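Local coordinates for hypothetical protein PH0156 (PDB 2P62) that is of unknown function but belongs to the Toprim-like clan, a fold group that includes enzymes acting on nucleic acids, at residues M136-L141 with E148-E153; A157-L162 with K210-M215; K4-E9 with E91-R96; D188-L193 with G206-Y211. All coordinates share one frame; numbering follows the deposited sequence.

Interaction 1 (M136-L141 with E148-E153)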
loop_
_atom_site.group_PDB
_atom_site.type_symbol
_atom_site.label_atom_id
_atom_site.label_comp_id
_atom_site.label_asym_id
_atom_site.label_seq_id
_atom_site.Cartn_x
_atom_site.Cartn_y
_atom_site.Cartn_z
ATOM N N MET A 136 6.793 15.072 14.033
ATOM C CA MET A 136 6.063 13.913 14.536
ATOM C C MET A 136 6.969 12.933 15.280
ATOM O O MET A 136 8.115 12.704 14.897
ATOM C CB MET A 136 5.377 13.185 13.376
ATOM C CG MET A 136 4.567 11.942 13.773
ATOM S SD MET A 136 3.052 12.307 14.701
ATOM C CE MET A 136 2.207 13.254 13.472
ATOM N N GLY A 137 6.450 12.359 16.355
ATOM C CA GLY A 137 7.232 11.405 17.112
ATOM C C GLY A 137 8.015 11.994 18.269
ATOM O O GLY A 137 9.038 11.437 18.659
ATOM N N ASN A 138 7.559 13.109 18.827
ATOM C CA ASN A 138 8.278 13.702 19.951
ATOM C C ASN A 138 7.831 13.086 21.272
ATOM O O ASN A 138 7.004 13.650 21.991
ATOM C CB ASN A 138 8.081 15.219 19.997
ATOM C CG ASN A 138 9.353 15.977 19.655
ATOM O OD1 ASN A 138 10.433 15.656 20.163
ATOM N ND2 ASN A 138 9.234 16.995 18.803
ATOM N N LEU A 139 8.373 11.914 21.580
ATOM C CA LEU A 139 8.047 11.215 22.820
ATOM C C LEU A 139 9.130 10.197 23.114
ATOM O O LEU A 139 10.107 10.096 22.377
ATOM C CB LEU A 139 6.666 10.526 22.728
ATOM C CG LEU A 139 6.285 9.407 21.731
ATOM C CD1 LEU A 139 6.692 9.806 20.318
ATOM C CD2 LEU A 139 6.934 8.094 22.116
ATOM N N THR A 140 8.980 9.471 24.215
ATOM C CA THR A 140 9.949 8.446 24.573
ATOM C C THR A 140 9.197 7.143 24.737
ATOM O O THR A 140 8.323 7.017 25.592
ATOM C CB THR A 140 10.684 8.779 25.883
ATOM O OG1 THR A 140 11.439 9.987 25.715
ATOM C CG2 THR A 140 11.641 7.647 26.256
ATOM N N LEU A 141 9.516 6.190 23.875
ATOM C CA LEU A 141 8.881 4.883 23.899
ATOM C C LEU A 141 9.815 4.005 24.713
ATOM O O LEU A 141 10.888 3.625 24.249
ATOM C CB LEU A 141 8.741 4.372 22.464
ATOM C CG LEU A 141 7.948 3.116 22.109
ATOM C CD1 LEU A 141 8.842 1.928 22.230
ATOM C CD2 LEU A 141 6.698 2.992 22.973
ATOM N N GLU A 148 15.052 4.138 19.730
ATOM C CA GLU A 148 14.371 5.395 19.994
ATOM C C GLU A 148 14.401 6.294 18.749
ATOM O O GLU A 148 15.127 7.285 18.708
ATOM C CB GLU A 148 15.054 6.069 21.187
ATOM C CG GLU A 148 14.120 6.772 22.144
ATOM C CD GLU A 148 13.108 5.841 22.794
ATOM O OE1 GLU A 148 13.518 4.850 23.432
ATOM O OE2 GLU A 148 11.895 6.108 22.669
ATOM N N LYS A 149 13.626 5.937 17.727
ATOM C CA LYS A 149 13.583 6.739 16.507
ATOM C C LYS A 149 12.301 7.567 16.508
ATOM O O LYS A 149 11.196 7.026 16.461
ATOM C CB LYS A 149 13.659 5.833 15.275
ATOM C CG LYS A 149 14.825 4.845 15.338
ATOM C CD LYS A 149 14.981 4.025 14.054
ATOM C CE LYS A 149 15.411 4.895 12.879
ATOM N NZ LYS A 149 15.700 4.076 11.673
ATOM N N LYS A 150 12.463 8.886 16.586
ATOM C CA LYS A 150 11.329 9.796 16.634
ATOM C C LYS A 150 10.685 9.968 15.269
ATOM O O LYS A 150 11.227 10.627 14.378
ATOM C CB LYS A 150 11.767 11.146 17.203
ATOM C CG LYS A 150 12.319 11.066 18.623
ATOM C CD LYS A 150 12.511 12.459 19.198
ATOM C CE LYS A 150 13.061 12.434 20.617
ATOM N NZ LYS A 150 14.469 11.934 20.657
ATOM N N GLU A 151 9.510 9.368 15.125
ATOM C CA GLU A 151 8.774 9.405 13.871
ATOM C C GLU A 151 7.360 8.903 14.086
ATOM O O GLU A 151 7.015 8.450 15.175
ATOM C CB GLU A 151 9.494 8.546 12.821
ATOM C CG GLU A 151 9.808 7.117 13.252
ATOM C CD GLU A 151 10.617 6.364 12.208
ATOM O OE1 GLU A 151 11.621 6.922 11.710
ATOM O OE2 GLU A 151 10.272 5.206 11.892
ATOM N N LEU A 152 6.543 8.993 13.045
ATOM C CA LEU A 152 5.151 8.561 13.111
ATOM C C LEU A 152 4.977 7.178 13.734
ATOM O O LEU A 152 4.063 6.958 14.528
ATOM C CB LEU A 152 4.550 8.572 11.703
ATOM C CG LEU A 152 3.037 8.459 11.459
ATOM C CD1 LEU A 152 2.737 7.100 10.877
ATOM C CD2 LEU A 152 2.235 8.725 12.729
ATOM N N GLU A 153 5.865 6.254 13.395
ATOM C CA GLU A 153 5.754 4.906 13.916
ATOM C C GLU A 153 6.014 4.813 15.423
ATOM O O GLU A 153 5.411 3.986 16.109
ATOM C CB GLU A 153 6.684 3.983 13.132
ATOM C CG GLU A 153 6.218 3.723 11.693
ATOM C CD GLU A 153 6.469 4.880 10.716
ATOM O OE1 GLU A 153 6.114 4.706 9.523
ATOM O OE2 GLU A 153 7.016 5.941 11.117
#
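E148 folds back on L141, its chain bent at chi2 (61°). L141 N donates to E148 OE2 at 2.7 Å, on the syn side. The bond is bent, 146° at the hydrogen. T140 CG2 flanks the same carboxylate. K150 follows, its aliphatic stem passing along the G137 carbonyl, with CB 3.1 Å from G137 O, before CD comes near N138 OD1. At E151, the N-cap position of helix 152-162, the backbone meets G137 and M136: E151 CA lies 3.5 Å from M136 O in a CA-H...O contact. A side chain on G137 would collide with E151 N, so only a residue without one fits here. L152 closes the contact, running alongside M136 with both chains heading in one direction and L152 CB 4.0 Å from M136 CG, while its N-H bonds to D97. The loop after strand 129-136 is thus held to the helix start by apolar and backbone packing at one end and by one charged hydrogen bond at the other. That bond is probably partly opposed by repulsion, since both E148 oxygens also lie near the L141 carbonyl oxygen, E148 OE1 at 3.0 Å from L141 O.

Interaction 2 (A157-L162 with K210-M215)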
loop_
_atom_site.group_PDB
_atom_site.type_symbol
_atom_site.label_atom_id
_atom_site.label_comp_id
_atom_site.label_asym_id
_atom_site.label_seq_id
_atom_site.Cartn_x
_atom_site.Cartn_y
_atom_site.Cartn_z
ATOM N N ALA A 157 3.681 3.142 17.971
ATOM C CA ALA A 157 4.179 2.115 18.872
ATOM C C ALA A 157 3.738 2.439 20.302
ATOM O O ALA A 157 3.463 1.534 21.092
ATOM C CB ALA A 157 5.701 2.041 18.797
ATOM N N TYR A 158 3.664 3.730 20.631
ATOM C CA TYR A 158 3.264 4.143 21.969
ATOM C C TYR A 158 1.780 3.875 22.198
ATOM O O TYR A 158 1.361 3.512 23.303
ATOM C CB TYR A 158 3.596 5.625 22.193
ATOM C CG TYR A 158 3.370 6.085 23.613
ATOM C CD1 TYR A 158 2.184 6.710 23.979
ATOM C CD2 TYR A 158 4.332 5.867 24.597
ATOM C CE1 TYR A 158 1.953 7.109 25.288
ATOM C CE2 TYR A 158 4.117 6.262 25.915
ATOM C CZ TYR A 158 2.920 6.884 26.253
ATOM O OH TYR A 158 2.690 7.277 27.553
ATOM N N LEU A 159 0.989 4.045 21.146
ATOM C CA LEU A 159 -0.436 3.780 21.235
ATOM C C LEU A 159 -0.611 2.275 21.461
ATOM O O LEU A 159 -1.451 1.855 22.255
ATOM C CB LEU A 159 -1.140 4.206 19.942
ATOM C CG LEU A 159 -2.647 3.917 19.857
ATOM C CD1 LEU A 159 -3.378 4.624 20.981
ATOM C CD2 LEU A 159 -3.181 4.375 18.510
ATOM N N ALA A 160 0.192 1.470 20.768
ATOM C CA ALA A 160 0.124 0.019 20.908
ATOM C C ALA A 160 0.443 -0.351 22.350
ATOM O O ALA A 160 -0.184 -1.237 22.934
ATOM C CB ALA A 160 1.109 -0.660 19.952
ATOM N N LYS A 161 1.425 0.334 22.919
ATOM C CA LYS A 161 1.816 0.100 24.300
ATOM C C LYS A 161 0.636 0.365 25.241
ATOM O O LYS A 161 0.233 -0.511 26.000
ATOM C CB LYS A 161 2.998 1.003 24.667
ATOM C CG LYS A 161 3.565 0.762 26.058
ATOM C CD LYS A 161 4.880 1.504 26.222
ATOM C CE LYS A 161 5.537 1.213 27.558
ATOM N NZ LYS A 161 6.885 1.840 27.635
ATOM N N LEU A 162 0.074 1.568 25.184
ATOM C CA LEU A 162 -1.054 1.906 26.048
ATOM C C LEU A 162 -2.184 0.904 25.922
ATOM O O LEU A 162 -2.889 0.621 26.893
ATOM C CB LEU A 162 -1.590 3.294 25.713
ATOM C CG LEU A 162 -0.579 4.442 25.809
ATOM C CD1 LEU A 162 -1.325 5.775 25.694
ATOM C CD2 LEU A 162 0.170 4.367 27.125
ATOM N N LYS A 210 -7.859 1.359 10.293
ATOM C CA LYS A 210 -8.670 0.334 10.928
ATOM C C LYS A 210 -8.469 0.316 12.443
ATOM O O LYS A 210 -9.423 0.471 13.203
ATOM C CB LYS A 210 -8.332 -1.040 10.350
ATOM C CG LYS A 210 -9.226 -2.141 10.866
ATOM C CD LYS A 210 -8.800 -3.496 10.351
ATOM C CE LYS A 210 -9.656 -4.602 10.962
ATOM N NZ LYS A 210 -8.993 -5.933 10.804
ATOM N N TYR A 211 -7.224 0.134 12.869
ATOM C CA TYR A 211 -6.876 0.084 14.287
ATOM C C TYR A 211 -7.360 1.308 15.071
ATOM O O TYR A 211 -7.945 1.180 16.152
ATOM C CB TYR A 211 -5.360 -0.065 14.434
ATOM C CG TYR A 211 -4.872 -0.171 15.862
ATOM C CD1 TYR A 211 -5.416 -1.112 16.742
ATOM C CD2 TYR A 211 -3.840 0.650 16.327
ATOM C CE1 TYR A 211 -4.944 -1.235 18.051
ATOM C CE2 TYR A 211 -3.361 0.534 17.629
ATOM C CZ TYR A 211 -3.921 -0.412 18.486
ATOM O OH TYR A 211 -3.457 -0.521 19.775
ATOM N N ILE A 212 -7.135 2.498 14.533
ATOM C CA ILE A 212 -7.567 3.694 15.237
ATOM C C ILE A 212 -9.079 3.861 15.151
ATOM O O ILE A 212 -9.730 4.216 16.135
ATOM C CB ILE A 212 -6.858 4.941 14.679
ATOM C CG1 ILE A 212 -5.354 4.822 14.957
ATOM C CG2 ILE A 212 -7.459 6.211 15.290
ATOM C CD1 ILE A 212 -4.530 6.020 14.527
ATOM N N GLY A 213 -9.633 3.587 13.974
ATOM C CA GLY A 213 -11.066 3.712 13.773
ATOM C C GLY A 213 -11.866 2.847 14.724
ATOM O O GLY A 213 -12.914 3.248 15.225
ATOM N N ILE A 214 -11.376 1.643 14.973
ATOM C CA ILE A 214 -12.059 0.748 15.883
ATOM C C ILE A 214 -11.889 1.210 17.336
ATOM O O ILE A 214 -12.845 1.170 18.109
ATOM C CB ILE A 214 -11.540 -0.688 15.708
ATOM C CG1 ILE A 214 -12.005 -1.228 14.352
ATOM C CG2 ILE A 214 -12.023 -1.566 16.844
ATOM C CD1 ILE A 214 -11.453 -2.604 14.007
ATOM N N MET A 215 -10.683 1.655 17.694
ATOM C CA MET A 215 -10.398 2.122 19.052
ATOM C C MET A 215 -11.351 3.235 19.436
ATOM O O MET A 215 -11.824 3.298 20.567
ATOM C CB MET A 215 -8.957 2.640 19.176
ATOM C CG MET A 215 -8.590 3.097 20.598
ATOM S SD MET A 215 -6.830 3.423 20.855
ATOM C CE MET A 215 -6.268 1.728 20.976
#
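Helix-to-helix packing in the helical part of the chain brings L159 of helix 152-162 against Y211, I212 and M215 of helix 204-218. The short axes run in broadly the same direction at 42°, 12.4 Å apart at their closest, a wide spacing that side chains must bridge. L159 does most of this. With CG anti to the backbone N (chi1 177°), its two methyls divide the work. CD2 goes to Y211, 3.9 Å from CE2 and oblique to the ring, and also reaches I212 CG1 at 4.2 Å. CD1 goes to the bent end of M215, 3.7 Å from SD. L159 points toward helix 204-218 while Y211 and M215 point back, which interleaves the side chains of the two helices. F226 of helix 220-229 also touches L159, while I212 packs on F16, V19 and L20 of helix 11-23, so the contact is buried among several helices. With an alanine in place of L159, both methyls go, and a gap is likely to open between Y211 and M215, leaving the methionine end freer to turn. Y211 is held at its polar end as well, since its hydroxyl bonds to D163 just beyond the end of helix 152-162. Close to that bond, Y211 OH lies 3.8 Å from CA of A160, the residue after L159.

Interaction 3 (K4-E9 with E91-R96)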
loop_
_atom_site.group_PDB
_atom_site.type_symbol
_atom_site.label_atom_id
_atom_site.label_comp_id
_atom_site.label_asym_id
_atom_site.label_seq_id
_atom_site.Cartn_x
_atom_site.Cartn_y
_atom_site.Cartn_z
ATOM N N LYS A 4 -7.446 25.159 4.581
ATOM C CA LYS A 4 -6.214 24.917 5.316
ATOM C C LYS A 4 -5.481 23.793 4.588
ATOM O O LYS A 4 -6.087 22.787 4.215
ATOM C CB LYS A 4 -6.518 24.486 6.748
ATOM C CG LYS A 4 -7.363 25.472 7.526
ATOM C CD LYS A 4 -7.394 25.108 8.990
ATOM C CE LYS A 4 -8.284 26.064 9.779
ATOM N NZ LYS A 4 -8.218 25.728 11.231
ATOM N N LEU A 5 -4.181 23.976 4.378
ATOM C CA LEU A 5 -3.360 22.989 3.691
ATOM C C LEU A 5 -2.518 22.168 4.673
ATOM O O LEU A 5 -1.822 22.716 5.533
ATOM C CB LEU A 5 -2.444 23.694 2.681
ATOM C CG LEU A 5 -1.492 22.837 1.837
ATOM C CD1 LEU A 5 -2.308 21.843 1.007
ATOM C CD2 LEU A 5 -0.653 23.734 0.922
ATOM N N ILE A 6 -2.603 20.848 4.539
ATOM C CA ILE A 6 -1.846 19.929 5.379
ATOM C C ILE A 6 -0.897 19.119 4.497
ATOM O O ILE A 6 -1.328 18.378 3.612
ATOM C CB ILE A 6 -2.770 18.964 6.148
ATOM C CG1 ILE A 6 -3.791 19.766 6.966
ATOM C CG2 ILE A 6 -1.924 18.066 7.056
ATOM C CD1 ILE A 6 -4.679 18.932 7.889
ATOM N N ILE A 7 0.400 19.282 4.740
ATOM C CA ILE A 7 1.426 18.592 3.971
ATOM C C ILE A 7 2.134 17.531 4.802
ATOM O O ILE A 7 2.744 17.837 5.825
ATOM C CB ILE A 7 2.494 19.577 3.454
ATOM C CG1 ILE A 7 1.820 20.743 2.715
ATOM C CG2 ILE A 7 3.469 18.831 2.534
ATOM C CD1 ILE A 7 2.773 21.861 2.306
ATOM N N VAL A 8 2.040 16.284 4.358
ATOM C CA VAL A 8 2.675 15.169 5.046
ATOM C C VAL A 8 3.621 14.485 4.073
ATOM O O VAL A 8 3.624 14.807 2.882
ATOM C CB VAL A 8 1.631 14.152 5.545
ATOM C CG1 VAL A 8 0.747 14.797 6.597
ATOM C CG2 VAL A 8 0.794 13.652 4.381
ATOM N N GLU A 9 4.411 13.533 4.563
ATOM C CA GLU A 9 5.366 12.848 3.697
ATOM C C GLU A 9 4.808 11.714 2.838
ATOM O O GLU A 9 5.102 11.653 1.650
ATOM C CB GLU A 9 6.546 12.311 4.510
ATOM C CG GLU A 9 7.693 11.844 3.623
ATOM C CD GLU A 9 8.873 11.316 4.412
ATOM O OE1 GLU A 9 9.192 11.905 5.468
ATOM O OE2 GLU A 9 9.491 10.321 3.968
ATOM N N GLU A 91 -4.092 28.758 6.654
ATOM C CA GLU A 91 -3.131 28.022 7.456
ATOM C C GLU A 91 -2.513 26.902 6.639
ATOM O O GLU A 91 -3.151 26.313 5.761
ATOM C CB GLU A 91 -3.778 27.449 8.739
ATOM C CG GLU A 91 -4.516 28.488 9.588
ATOM C CD GLU A 91 -5.032 27.975 10.927
ATOM O OE1 GLU A 91 -5.585 26.849 10.983
ATOM O OE2 GLU A 91 -4.901 28.719 11.931
ATOM N N VAL A 92 -1.246 26.645 6.923
ATOM C CA VAL A 92 -0.513 25.587 6.268
ATOM C C VAL A 92 0.228 24.819 7.350
ATOM O O VAL A 92 0.940 25.404 8.171
ATOM C CB VAL A 92 0.521 26.124 5.245
ATOM C CG1 VAL A 92 1.319 24.960 4.685
ATOM C CG2 VAL A 92 -0.182 26.861 4.103
ATOM N N TYR A 93 0.029 23.504 7.358
ATOM C CA TYR A 93 0.681 22.626 8.318
ATOM C C TYR A 93 1.717 21.786 7.584
ATOM O O TYR A 93 1.434 21.225 6.535
ATOM C CB TYR A 93 -0.352 21.711 8.997
ATOM C CG TYR A 93 -1.342 22.462 9.851
ATOM C CD1 TYR A 93 -2.444 23.097 9.273
ATOM C CD2 TYR A 93 -1.128 22.630 11.223
ATOM C CE1 TYR A 93 -3.297 23.889 10.027
ATOM C CE2 TYR A 93 -1.986 23.427 11.994
ATOM C CZ TYR A 93 -3.065 24.058 11.387
ATOM O OH TYR A 93 -3.891 24.905 12.104
ATOM N N VAL A 94 2.925 21.715 8.121
ATOM C CA VAL A 94 3.964 20.911 7.493
ATOM C C VAL A 94 4.425 19.898 8.534
ATOM O O VAL A 94 5.051 20.263 9.521
ATOM C CB VAL A 94 5.138 21.795 7.031
ATOM C CG1 VAL A 94 6.183 20.941 6.308
ATOM C CG2 VAL A 94 4.624 22.883 6.092
ATOM N N VAL A 95 4.089 18.630 8.315
ATOM C CA VAL A 95 4.420 17.560 9.247
ATOM C C VAL A 95 5.516 16.645 8.743
ATOM O O VAL A 95 5.448 16.127 7.624
ATOM C CB VAL A 95 3.174 16.714 9.547
ATOM C CG1 VAL A 95 3.531 15.531 10.457
ATOM C CG2 VAL A 95 2.107 17.610 10.188
ATOM N N ARG A 96 6.519 16.438 9.587
ATOM C CA ARG A 96 7.651 15.594 9.242
ATOM C C ARG A 96 8.191 14.912 10.487
ATOM O O ARG A 96 8.154 15.481 11.577
ATOM C CB ARG A 96 8.769 16.433 8.600
ATOM C CG ARG A 96 9.967 15.588 8.169
ATOM C CD ARG A 96 11.055 16.396 7.493
ATOM N NE ARG A 96 11.845 17.179 8.446
ATOM C CZ ARG A 96 12.903 17.915 8.114
ATOM N NH1 ARG A 96 13.309 17.977 6.854
ATOM N NH2 ARG A 96 13.553 18.595 9.044
HETATM O O HOH W 1 5.018 13.503 7.827
#
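L5 and I7 exchange backbone hydrogen bonds with E91, Y93 and V95, pairing parallel strands 2-7 and 89-97 in the mixed sheet of what is probably a Toprim-like fold. The tight part is regular: L5 N to E91 O is 2.9 Å, Y93 N to L5 O 2.7 Å, I7 N to Y93 O 2.8 Å, and V95 N to I7 O is almost straight at 175°. On one face L5 and I7 pack with V92 and V94 beneath helix 71-84; I7 CD1 touches V92 CG1 at 4.2 Å. On the other, I6 and the Y93 ring lie under helix 233-239. There K4 and E91, both with CG beside the backbone N (chi1 -57° and -53°), run out together. E91 OE1 is gripped from opposite faces of its carboxylate plane: by K4 NZ in a salt bridge of 2.9 Å and by Y93 OH at 2.8 Å. K4 NZ also bonds to the M239 and G241 carbonyls. The pairing loosens past V8, where the strand has ended and E9 is exposed, at a position consistent with the acidic residue after the first strand of Toprim domains. A water fills in there, donating to V95 O at 2.7 Å and reached only weakly by E9 N.

Interaction 4 (D188-L193 with G206-Y211)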
loop_
_atom_site.group_PDB
_atom_site.type_symbol
_atom_site.label_atom_id
_atom_site.label_comp_id
_atom_site.label_asym_id
_atom_site.label_seq_id
_atom_site.Cartn_x
_atom_site.Cartn_y
_atom_site.Cartn_z
ATOM N N ASP A 188 9.523 -1.739 12.583
ATOM C CA ASP A 188 9.504 -3.189 12.735
ATOM C C ASP A 188 8.301 -3.540 13.623
ATOM O O ASP A 188 7.559 -4.480 13.341
ATOM C CB ASP A 188 10.800 -3.687 13.395
ATOM C CG ASP A 188 11.976 -3.784 12.420
ATOM O OD1 ASP A 188 13.131 -3.852 12.903
ATOM O OD2 ASP A 188 11.759 -3.811 11.185
ATOM N N VAL A 189 8.108 -2.767 14.690
ATOM C CA VAL A 189 7.009 -3.005 15.623
ATOM C C VAL A 189 5.668 -2.907 14.907
ATOM O O VAL A 189 4.694 -3.580 15.257
ATOM C CB VAL A 189 7.026 -1.977 16.792
ATOM C CG1 VAL A 189 5.842 -2.221 17.723
ATOM C CG2 VAL A 189 8.332 -2.085 17.574
ATOM N N MET A 190 5.624 -2.058 13.896
ATOM C CA MET A 190 4.398 -1.874 13.152
ATOM C C MET A 190 3.989 -3.200 12.511
ATOM O O MET A 190 2.807 -3.505 12.395
ATOM C CB MET A 190 4.610 -0.792 12.102
ATOM C CG MET A 190 3.570 0.303 12.131
ATOM S SD MET A 190 3.524 1.391 13.547
ATOM C CE MET A 190 2.665 0.508 14.684
ATOM N N HIS A 191 4.969 -3.999 12.108
ATOM C CA HIS A 191 4.665 -5.283 11.505
ATOM C C HIS A 191 4.224 -6.309 12.535
ATOM O O HIS A 191 3.491 -7.239 12.207
ATOM C CB HIS A 191 5.859 -5.795 10.708
ATOM C CG HIS A 191 6.054 -5.072 9.417
ATOM N ND1 HIS A 191 6.993 -4.076 9.255
ATOM C CD2 HIS A 191 5.375 -5.145 8.249
ATOM C CE1 HIS A 191 6.883 -3.566 8.042
ATOM N NE2 HIS A 191 5.907 -4.196 7.410
ATOM N N ILE A 192 4.668 -6.145 13.778
ATOM C CA ILE A 192 4.265 -7.057 14.834
ATOM C C ILE A 192 2.811 -6.730 15.116
ATOM O O ILE A 192 2.004 -7.620 15.393
ATOM C CB ILE A 192 5.086 -6.840 16.111
ATOM C CG1 ILE A 192 6.545 -7.194 15.840
ATOM C CG2 ILE A 192 4.507 -7.670 17.258
ATOM C CD1 ILE A 192 7.428 -7.052 17.036
ATOM N N LEU A 193 2.483 -5.441 15.033
ATOM C CA LEU A 193 1.117 -4.975 15.251
ATOM C C LEU A 193 0.177 -5.597 14.207
ATOM O O LEU A 193 -0.956 -5.938 14.527
ATOM C CB LEU A 193 1.042 -3.442 15.164
ATOM C CG LEU A 193 -0.351 -2.806 15.326
ATOM C CD1 LEU A 193 -0.870 -3.055 16.737
ATOM C CD2 LEU A 193 -0.286 -1.303 15.061
ATOM N N GLY A 206 -3.391 1.248 5.826
ATOM C CA GLY A 206 -4.749 0.760 5.994
ATOM C C GLY A 206 -4.981 0.233 7.398
ATOM O O GLY A 206 -6.094 0.293 7.923
ATOM N N LEU A 207 -3.923 -0.289 8.008
ATOM C CA LEU A 207 -4.003 -0.825 9.361
ATOM C C LEU A 207 -4.212 0.303 10.376
ATOM O O LEU A 207 -4.975 0.161 11.334
ATOM C CB LEU A 207 -2.723 -1.605 9.691
ATOM C CG LEU A 207 -2.524 -2.032 11.153
ATOM C CD1 LEU A 207 -3.652 -2.977 11.589
ATOM C CD2 LEU A 207 -1.168 -2.692 11.302
ATOM N N TYR A 208 -3.537 1.426 10.162
ATOM C CA TYR A 208 -3.664 2.563 11.071
ATOM C C TYR A 208 -5.113 3.062 11.115
ATOM O O TYR A 208 -5.654 3.317 12.199
ATOM C CB TYR A 208 -2.691 3.674 10.648
ATOM C CG TYR A 208 -1.253 3.193 10.576
ATOM C CD1 TYR A 208 -0.309 3.866 9.803
ATOM C CD2 TYR A 208 -0.847 2.027 11.244
ATOM C CE1 TYR A 208 0.999 3.388 9.688
ATOM C CE2 TYR A 208 0.463 1.540 11.136
ATOM C CZ TYR A 208 1.376 2.225 10.352
ATOM O OH TYR A 208 2.658 1.754 10.177
ATOM N N GLU A 209 -5.734 3.185 9.939
ATOM C CA GLU A 209 -7.130 3.620 9.822
ATOM C C GLU A 209 -8.040 2.648 10.562
ATOM O O GLU A 209 -8.887 3.053 11.356
ATOM C CB GLU A 209 -7.576 3.673 8.349
ATOM C CG GLU A 209 -6.999 4.830 7.535
ATOM C CD GLU A 209 -7.482 4.855 6.083
ATOM O OE1 GLU A 209 -8.712 4.919 5.859
ATOM O OE2 GLU A 209 -6.626 4.809 5.170
ATOM N N LYS A 210 -7.859 1.359 10.293
ATOM C CA LYS A 210 -8.670 0.334 10.928
ATOM C C LYS A 210 -8.469 0.316 12.443
ATOM O O LYS A 210 -9.423 0.471 13.203
ATOM C CB LYS A 210 -8.332 -1.040 10.350
ATOM C CG LYS A 210 -9.226 -2.141 10.866
ATOM C CD LYS A 210 -8.800 -3.496 10.351
ATOM C CE LYS A 210 -9.656 -4.602 10.962
ATOM N NZ LYS A 210 -8.993 -5.933 10.804
ATOM N N TYR A 211 -7.224 0.134 12.869
ATOM C CA TYR A 211 -6.876 0.084 14.287
ATOM C C TYR A 211 -7.360 1.308 15.071
ATOM O O TYR A 211 -7.945 1.180 16.152
ATOM C CB TYR A 211 -5.360 -0.065 14.434
ATOM C CG TYR A 211 -4.872 -0.171 15.862
ATOM C CD1 TYR A 211 -5.416 -1.112 16.742
ATOM C CD2 TYR A 211 -3.840 0.650 16.327
ATOM C CE1 TYR A 211 -4.944 -1.235 18.051
ATOM C CE2 TYR A 211 -3.361 0.534 17.629
ATOM C CZ TYR A 211 -3.921 -0.412 18.486
ATOM O OH TYR A 211 -3.457 -0.521 19.775
#
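L193 sends CG anti to its own backbone N (chi1 178°), and L207 does likewise, which points both leucines across the gap between their helices until L193 CD2 and L207 CD2 meet at 4.1 Å. Y208 takes another rotamer: with CG beside the backbone N (chi1 -56°), its ring swings round from a flank of the helix and its far end comes to M190. As modelled, M190 SD lies 4.8 Å from the centroid of the Y208 ring, an oblique Met-aromatic contact, but the spacing of M190 CG and Y208 OH is too short to be trusted, and the exact pose of the methionine is doubtful. L193 has an aromatic neighbour too: CD1 lies over one face of the Y211 ring, and L193 CD2 is 4.2 Å from Y211 CD2. L156 of helix 152-162 packs on both M190 and Y208, covering that end of the contact. If an alanine replaced Y208, the M190 sulfur would probably lose its aromatic neighbour and a gap would open beside L156. Away from this interface, H191 meets H191 of the second subunit, and C203, just ahead of helix 204-218, forms an interchain disulfide. The whole is an apolar helix-helix interface, crossed at 56° with axes 11.5 Å apart, in which helix 186-196 also carries residues that meet the second subunit.

In the fold
Interaction 3 comes first along the chain and spans most, closing a loop of about eighty residues to join strands 2-7 and 89-97. Interaction 1 follows in series as a short closure, turning the chain from strand 129-136 into helix 152-162; M136 N lies 2.8 Å from R96 O, which ties it to the strand of interaction 3. Interaction 2 then reaches from that helix to helix 204-218. Interaction 4 opens later within this span and ends on the same helix, sharing K210 and Y211, their centres about 8 Å apart. Among the four, interaction 1 is the one that joins sheet to helices, whereas interactions 2 and 4 lie about 23 Å, centre to centre, from interaction 3.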